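Local structure of metal-dependent hydrolase (Lactobacillus plantarum, 2F6K) at residues Leu41-Met44 and Arg45-Ile49; Lys293-Phe297 and Tyr298-His302. The protein probably catalyses the metal-dependent decarboxylation of 2-amino-3-carboxymuconate 6-semialdehyde, using a manganese ion held in a TIM barrel of the amidohydrolase family. All coordinates share one frame; numbering follows the deposited sequence.

Contact 1 of 2, residues Leu41-Met44 and Arg45-Ile49; sequences LNFM and RDNDI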
ATOM      1  N   LEU A  41      38.703  -3.815 -10.262  1.00 30.25           N
ATOM      2  CA  LEU A  41      40.123  -4.051 -10.080  1.00 33.22           C
ATOM      3  C   LEU A  41      40.966  -2.768 -10.159  1.00 35.59           C
ATOM      4  O   LEU A  41      41.870  -2.559  -9.344  1.00 36.79           O
ATOM      5  CB  LEU A  41      40.610  -5.079 -11.108  1.00 31.77           C
ATOM      6  CG  LEU A  41      40.124  -6.515 -10.880  1.00 31.90           C
ATOM      7  CD1 LEU A  41      40.382  -7.363 -12.130  1.00 29.07           C
ATOM      8  CD2 LEU A  41      40.826  -7.102  -9.652  1.00 28.99           C
ATOM      9  N   ASN A  42      40.686  -1.912 -11.135  1.00 36.95           N
ATOM     10  CA  ASN A  42      41.429  -0.663 -11.263  1.00 37.13           C
ATOM     11  C   ASN A  42      41.096   0.251 -10.067  1.00 37.78           C
ATOM     12  O   ASN A  42      41.957   0.995  -9.578  1.00 38.03           O
ATOM     13  CB  ASN A  42      41.075   0.027 -12.580  1.00 41.50           C
ATOM     14  CG  ASN A  42      42.001   1.176 -12.900  1.00 42.58           C
ATOM     15  OD1 ASN A  42      43.160   0.959 -13.224  1.00 48.05           O
ATOM     16  ND2 ASN A  42      41.498   2.407 -12.804  1.00 37.83           N
ATOM     17  N   PHE A  43      39.851   0.201  -9.592  1.00 35.13           N
ATOM     18  CA  PHE A  43      39.477   1.013  -8.434  1.00 34.07           C
ATOM     19  C   PHE A  43      40.277   0.536  -7.220  1.00 34.77           C
ATOM     20  O   PHE A  43      40.705   1.338  -6.380  1.00 35.14           O
ATOM     21  CB  PHE A  43      37.989   0.880  -8.116  1.00 32.92           C
ATOM     22  CG  PHE A  43      37.560   1.648  -6.888  1.00 31.90           C
ATOM     23  CD1 PHE A  43      37.357   3.028  -6.945  1.00 34.00           C
ATOM     24  CD2 PHE A  43      37.343   0.991  -5.676  1.00 32.13           C
ATOM     25  CE1 PHE A  43      36.938   3.745  -5.810  1.00 33.68           C
ATOM     26  CE2 PHE A  43      36.924   1.694  -4.535  1.00 31.60           C
ATOM     27  CZ  PHE A  43      36.720   3.073  -4.605  1.00 33.47           C
HETATM   28  N   MSE A  44      40.468  -0.776  -7.129  1.00 34.82           N
HETATM   29  CA  MSE A  44      41.210  -1.371  -6.023  1.00 36.29           C
HETATM   30  C   MSE A  44      42.670  -0.930  -6.016  1.00 35.49           C
HETATM   31  O   MSE A  44      43.211  -0.605  -4.959  1.00 35.08           O
HETATM   32  CB  MSE A  44      41.112  -2.895  -6.090  1.00 36.77           C
HETATM   33  CG  MSE A  44      39.747  -3.427  -5.689  1.00 38.20           C
HETATM   34 SE   MSE A  44      39.549  -5.321  -6.044  1.00 48.52          SE
HETATM   35  CE  MSE A  44      40.746  -5.998  -4.674  1.00 43.81           C
ATOM     36  N   ARG A  45      43.311  -0.920  -7.183  1.00 34.81           N
ATOM     37  CA  ARG A  45      44.705  -0.481  -7.249  1.00 35.64           C
ATOM     38  C   ARG A  45      44.813   0.996  -6.862  1.00 36.43           C
ATOM     39  O   ARG A  45      45.695   1.383  -6.091  1.00 35.37           O
ATOM     40  CB  ARG A  45      45.281  -0.680  -8.655  1.00 35.69           C
ATOM     41  CG  ARG A  45      45.386  -2.132  -9.093  1.00 40.13           C
ATOM     42  CD  ARG A  45      46.027  -2.251 -10.472  1.00 45.25           C
ATOM     43  NE  ARG A  45      45.171  -2.951 -11.427  1.00 50.99           N
ATOM     44  CZ  ARG A  45      44.508  -2.348 -12.406  1.00 53.13           C
ATOM     45  NH1 ARG A  45      44.611  -1.041 -12.561  1.00 43.44           N
ATOM     46  NH2 ARG A  45      43.726  -3.046 -13.215  1.00 58.27           N
ATOM     47  N   ASP A  46      43.900   1.813  -7.381  1.00 37.46           N
ATOM     48  CA  ASP A  46      43.911   3.247  -7.099  1.00 38.29           C
ATOM     49  C   ASP A  46      43.516   3.644  -5.681  1.00 37.60           C
ATOM     50  O   ASP A  46      43.696   4.796  -5.296  1.00 36.98           O
ATOM     51  CB  ASP A  46      43.003   3.990  -8.083  1.00 36.12           C
ATOM     52  CG  ASP A  46      43.458   3.846  -9.522  1.00 41.52           C
ATOM     53  OD1 ASP A  46      44.662   3.588  -9.756  1.00 42.43           O
ATOM     54  OD2 ASP A  46      42.611   4.008 -10.424  1.00 43.48           O
ATOM     55  N   ASN A  47      42.982   2.707  -4.901  1.00 38.06           N
ATOM     56  CA  ASN A  47      42.556   3.033  -3.542  1.00 35.67           C
ATOM     57  C   ASN A  47      43.107   2.126  -2.452  1.00 36.13           C
ATOM     58  O   ASN A  47      42.530   2.019  -1.370  1.00 37.46           O
ATOM     59  CB  ASN A  47      41.035   3.055  -3.489  1.00 37.38           C
ATOM     60  CG  ASN A  47      40.456   4.210  -4.278  1.00 40.55           C
ATOM     61  OD1 ASN A  47      40.449   5.350  -3.808  1.00 36.95           O
ATOM     62  ND2 ASN A  47      39.988   3.928  -5.492  1.00 34.42           N
ATOM     63  N   ASP A  48      44.233   1.483  -2.742  1.00 34.09           N
ATOM     64  CA  ASP A  48      44.896   0.597  -1.796  1.00 35.30           C
ATOM     65  C   ASP A  48      43.976  -0.481  -1.206  1.00 35.25           C
ATOM     66  O   ASP A  48      43.940  -0.713   0.010  1.00 33.47           O
ATOM     67  CB  ASP A  48      45.540   1.430  -0.680  1.00 36.36           C
ATOM     68  CG  ASP A  48      46.569   0.643   0.125  1.00 41.22           C
ATOM     69  OD1 ASP A  48      47.304  -0.171  -0.481  1.00 41.18           O
ATOM     70  OD2 ASP A  48      46.652   0.845   1.360  1.00 46.12           O
ATOM     71  N   ILE A  49      43.231  -1.138  -2.085  1.00 33.42           N
ATOM     72  CA  ILE A  49      42.343  -2.214  -1.681  1.00 33.09           C
ATOM     73  C   ILE A  49      42.965  -3.492  -2.218  1.00 32.88           C
ATOM     74  O   ILE A  49      43.151  -3.637  -3.425  1.00 31.07           O
ATOM     75  CB  ILE A  49      40.943  -2.034  -2.275  1.00 34.48           C
ATOM     76  CG1 ILE A  49      40.328  -0.741  -1.737  1.00 35.20           C
ATOM     77  CG2 ILE A  49      40.068  -3.231  -1.916  1.00 33.96           C
ATOM     78  CD1 ILE A  49      38.956  -0.430  -2.301  1.00 35.64           C
TER
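The C-terminal end of helix 37-46, where the chain turns into barrel strand 49-55, is closed by M44 and I49 together with F43 and N47. I49 N donates to M44 O at 2.9 Å in a nearly straight bond (172°) that spans five residues, and D48, in a left-handed backbone conformation, reverses the chain inside it; this six-to-one bond and left-handed residue resemble a Schellman motif, without its companion five-to-two bond. N47 N makes a weak second bond to M44 O. One carbonyl further back, the N47 side chain supplies the donor: its ND2 reaches F43 O at 2.8 Å, with that oxygen close to the amide plane. The same ND2 lies over one face of the F43 ring, toward the rim and 3.1 Å from F43 CE1, the amide and ring planes being 38° apart. The F43 ring swings there because its CG is anti to the backbone N (chi1 177°), and this also carries CE2 to within 3.7 Å of I49 CD1. M44, modelled as selenomethionine, crosses I49 at about a right angle, its CG 3.8 Å from I49 CG2. On the outer side the helix is still regular, with R45 N bonded to L41 O and D46 N to N42 O. There the R45 chain bends at chi3, lays one guanidinium face over N42 CA, and gives a weak, bent bond from NH1 to N42 OD1 (2.6 Å). Around this turn, F43 packs on L272 and S275 of helix 272-284, while L41 and M44 rest on L91 of strand 91-95. R276 donates to D46 O and K3 to N47 O, which holds the helix end to helix 272-284 and to the start of strand 3-9.

Contact 2 of 2, residues Lys293-Phe297 and Tyr298-His302; sequences KQAIF and YDNAH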
ATOM      1  N   LYS A 293      41.022   2.800  12.622  1.00 39.69           N
ATOM      2  CA  LYS A 293      41.109   2.899  11.170  1.00 39.42           C
ATOM      3  C   LYS A 293      41.693   1.616  10.588  1.00 39.46           C
ATOM      4  O   LYS A 293      41.255   1.148   9.544  1.00 40.36           O
ATOM      5  CB  LYS A 293      41.971   4.090  10.757  1.00 37.32           C
ATOM      6  CG  LYS A 293      41.397   5.415  11.210  1.00 41.02           C
ATOM      7  CD  LYS A 293      42.187   6.600  10.689  1.00 36.64           C
ATOM      8  CE  LYS A 293      41.627   7.891  11.258  1.00 36.40           C
ATOM      9  NZ  LYS A 293      42.283   9.110  10.717  1.00 34.88           N
ATOM     10  N   GLN A 294      42.676   1.050  11.276  1.00 38.91           N
ATOM     11  CA  GLN A 294      43.326  -0.181  10.850  1.00 37.68           C
ATOM     12  C   GLN A 294      42.363  -1.367  10.958  1.00 36.16           C
ATOM     13  O   GLN A 294      42.354  -2.245  10.095  1.00 35.02           O
ATOM     14  CB  GLN A 294      44.548  -0.429  11.735  1.00 40.30           C
ATOM     15  CG  GLN A 294      45.470  -1.536  11.254  1.00 43.19           C
ATOM     16  CD  GLN A 294      46.027  -1.284   9.854  1.00 48.68           C
ATOM     17  OE1 GLN A 294      45.837  -0.216   9.271  1.00 49.98           O
ATOM     18  NE2 GLN A 294      46.720  -2.275   9.310  1.00 48.78           N
ATOM     19  N   ALA A 295      41.561  -1.385  12.021  1.00 34.18           N
ATOM     20  CA  ALA A 295      40.602  -2.469  12.256  1.00 33.66           C
ATOM     21  C   ALA A 295      39.493  -2.464  11.213  1.00 34.07           C
ATOM     22  O   ALA A 295      39.166  -3.499  10.626  1.00 32.85           O
ATOM     23  CB  ALA A 295      39.993  -2.337  13.648  1.00 32.87           C
ATOM     24  N   ILE A 296      38.930  -1.283  10.992  1.00 34.17           N
ATOM     25  CA  ILE A 296      37.850  -1.097  10.041  1.00 34.39           C
ATOM     26  C   ILE A 296      38.274  -1.390   8.609  1.00 34.99           C
ATOM     27  O   ILE A 296      37.541  -2.025   7.858  1.00 35.74           O
ATOM     28  CB  ILE A 296      37.305   0.341  10.125  1.00 31.74           C
ATOM     29  CG1 ILE A 296      36.635   0.554  11.482  1.00 26.55           C
ATOM     30  CG2 ILE A 296      36.322   0.599   8.990  1.00 30.99           C
ATOM     31  CD1 ILE A 296      36.086   1.939  11.677  1.00 26.73           C
ATOM     32  N   PHE A 297      39.464  -0.939   8.242  1.00 35.87           N
ATOM     33  CA  PHE A 297      39.975  -1.143   6.893  1.00 36.67           C
ATOM     34  C   PHE A 297      40.500  -2.539   6.578  1.00 34.92           C
ATOM     35  O   PHE A 297      40.412  -2.991   5.433  1.00 34.60           O
ATOM     36  CB  PHE A 297      41.105  -0.149   6.612  1.00 37.84           C
ATOM     37  CG  PHE A 297      40.635   1.202   6.174  1.00 40.56           C
ATOM     38  CD1 PHE A 297      41.206   2.355   6.715  1.00 38.30           C
ATOM     39  CD2 PHE A 297      39.648   1.328   5.200  1.00 41.11           C
ATOM     40  CE1 PHE A 297      40.801   3.614   6.297  1.00 38.45           C
ATOM     41  CE2 PHE A 297      39.230   2.586   4.771  1.00 40.69           C
ATOM     42  CZ  PHE A 297      39.808   3.733   5.322  1.00 39.42           C
ATOM     43  N   TYR A 298      41.049  -3.227   7.575  1.00 34.58           N
ATOM     44  CA  TYR A 298      41.639  -4.533   7.303  1.00 36.11           C
ATOM     45  C   TYR A 298      41.496  -5.625   8.373  1.00 35.98           C
ATOM     46  O   TYR A 298      40.913  -6.680   8.120  1.00 34.61           O
ATOM     47  CB  TYR A 298      43.129  -4.328   6.978  1.00 32.97           C
ATOM     48  CG  TYR A 298      43.838  -5.554   6.469  1.00 33.68           C
ATOM     49  CD1 TYR A 298      43.782  -5.901   5.127  1.00 32.36           C
ATOM     50  CD2 TYR A 298      44.545  -6.390   7.337  1.00 34.57           C
ATOM     51  CE1 TYR A 298      44.411  -7.048   4.658  1.00 33.40           C
ATOM     52  CE2 TYR A 298      45.176  -7.538   6.876  1.00 32.48           C
ATOM     53  CZ  TYR A 298      45.105  -7.861   5.539  1.00 32.79           C
ATOM     54  OH  TYR A 298      45.718  -9.000   5.070  1.00 37.76           O
ATOM     55  N   ASP A 299      42.029  -5.377   9.562  1.00 34.88           N
ATOM     56  CA  ASP A 299      41.991  -6.378  10.626  1.00 35.36           C
ATOM     57  C   ASP A 299      40.659  -7.099  10.853  1.00 34.13           C
ATOM     58  O   ASP A 299      40.615  -8.327  10.856  1.00 33.44           O
ATOM     59  CB  ASP A 299      42.490  -5.773  11.944  1.00 33.01           C
ATOM     60  CG  ASP A 299      43.931  -5.258  11.847  1.00 40.04           C
ATOM     61  OD1 ASP A 299      44.695  -5.744  10.983  1.00 39.51           O
ATOM     62  OD2 ASP A 299      44.305  -4.371  12.645  1.00 43.45           O
ATOM     63  N   ASN A 300      39.576  -6.355  11.041  1.00 34.44           N
ATOM     64  CA  ASN A 300      38.290  -6.992  11.277  1.00 35.21           C
ATOM     65  C   ASN A 300      37.875  -7.938  10.153  1.00 35.69           C
ATOM     66  O   ASN A 300      37.478  -9.075  10.418  1.00 33.57           O
ATOM     67  CB  ASN A 300      37.218  -5.936  11.531  1.00 34.83           C
ATOM     68  CG  ASN A 300      37.487  -5.149  12.797  1.00 38.00           C
ATOM     69  OD1 ASN A 300      38.260  -5.591  13.647  1.00 35.71           O
ATOM     70  ND2 ASN A 300      36.852  -3.990  12.938  1.00 35.01           N
ATOM     71  N   ALA A 301      37.974  -7.483   8.908  1.00 35.81           N
ATOM     72  CA  ALA A 301      37.618  -8.325   7.771  1.00 37.92           C
ATOM     73  C   ALA A 301      38.501  -9.571   7.772  1.00 39.19           C
ATOM     74  O   ALA A 301      38.013 -10.704   7.736  1.00 40.60           O
ATOM     75  CB  ALA A 301      37.810  -7.559   6.470  1.00 33.69           C
ATOM     76  N   HIS A 302      39.809  -9.343   7.815  1.00 41.34           N
ATOM     77  CA  HIS A 302      40.783 -10.421   7.810  1.00 41.10           C
ATOM     78  C   HIS A 302      40.513 -11.489   8.867  1.00 41.43           C
ATOM     79  O   HIS A 302      40.600 -12.685   8.579  1.00 40.40           O
ATOM     80  CB  HIS A 302      42.188  -9.865   8.017  1.00 42.41           C
ATOM     81  CG  HIS A 302      43.257 -10.911   7.969  1.00 47.46           C
ATOM     82  ND1 HIS A 302      43.563 -11.607   6.818  1.00 48.46           N
ATOM     83  CD2 HIS A 302      44.066 -11.405   8.936  1.00 46.43           C
ATOM     84  CE1 HIS A 302      44.514 -12.486   7.080  1.00 49.01           C
ATOM     85  NE2 HIS A 302      44.837 -12.383   8.358  1.00 49.21           N
TER
HETATM   86  O   HOH W   1      38.029  -4.900   8.247  1.00 39.06           O
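Q294 O is gripped by two successive backbone amides, Y298 N at 3.0 Å and D299 N at 3.2 Å, which reach it from opposite faces of the carbonyl plane. The second bond spans five residues, as does the one from N300 N to A295 O (2.9 Å), which lies in the carbonyl plane on a lone pair. This wider, pi-type turn bends helix 290-306, and the short axes before and after it meet at 39°. A water enters the opened turn, accepting from A301 N at 2.7 Å, with I296 O among the acceptors in its reach. Beside the bend, D299 OD2 touches Q294 CG at 3.4 Å, its carboxylate turned 76° from the Q294 amide. N300 folds back along the helix, CG anti to its own carbonyl carbon (chi1 -64°), which lays its amide against A295, with ND2 3.6 Å from A295 CB. That nitrogen donates to L261 O and P258 O, while OD1 accepts from R303 NH1. A leucine here would probably leave the L261 and P258 carbonyls without their donor and R303 without this acceptor. Backbone bonds thus carry the bend itself, and the buried N300 nitrogen joins the helix to L261 of the last barrel strand and to P258 before it, while its oxygen holds R303 of the same helix.

Both contacts are local and partly buried; their centres lie about 17 Å apart and the two do not touch. Contact 1 runs from the last turn of helix 37-46 into the start of strand 49-55, with L41, F43, M44 and I49 buried and R45, D46 and D48 exposed; an asparagine amide takes up a late carbonyl, and apolar chains pack round the turn. Contact 2 distorts a helix that carries on; I296, F297, N300 and A301 are buried, Q294 exposed, and the cross-segment bonds are all backbone. It touches the first and last barrel strands, whereas contact 1 meets strand 3-9 through K3 and leans on helix 272-284 and strand 91-95.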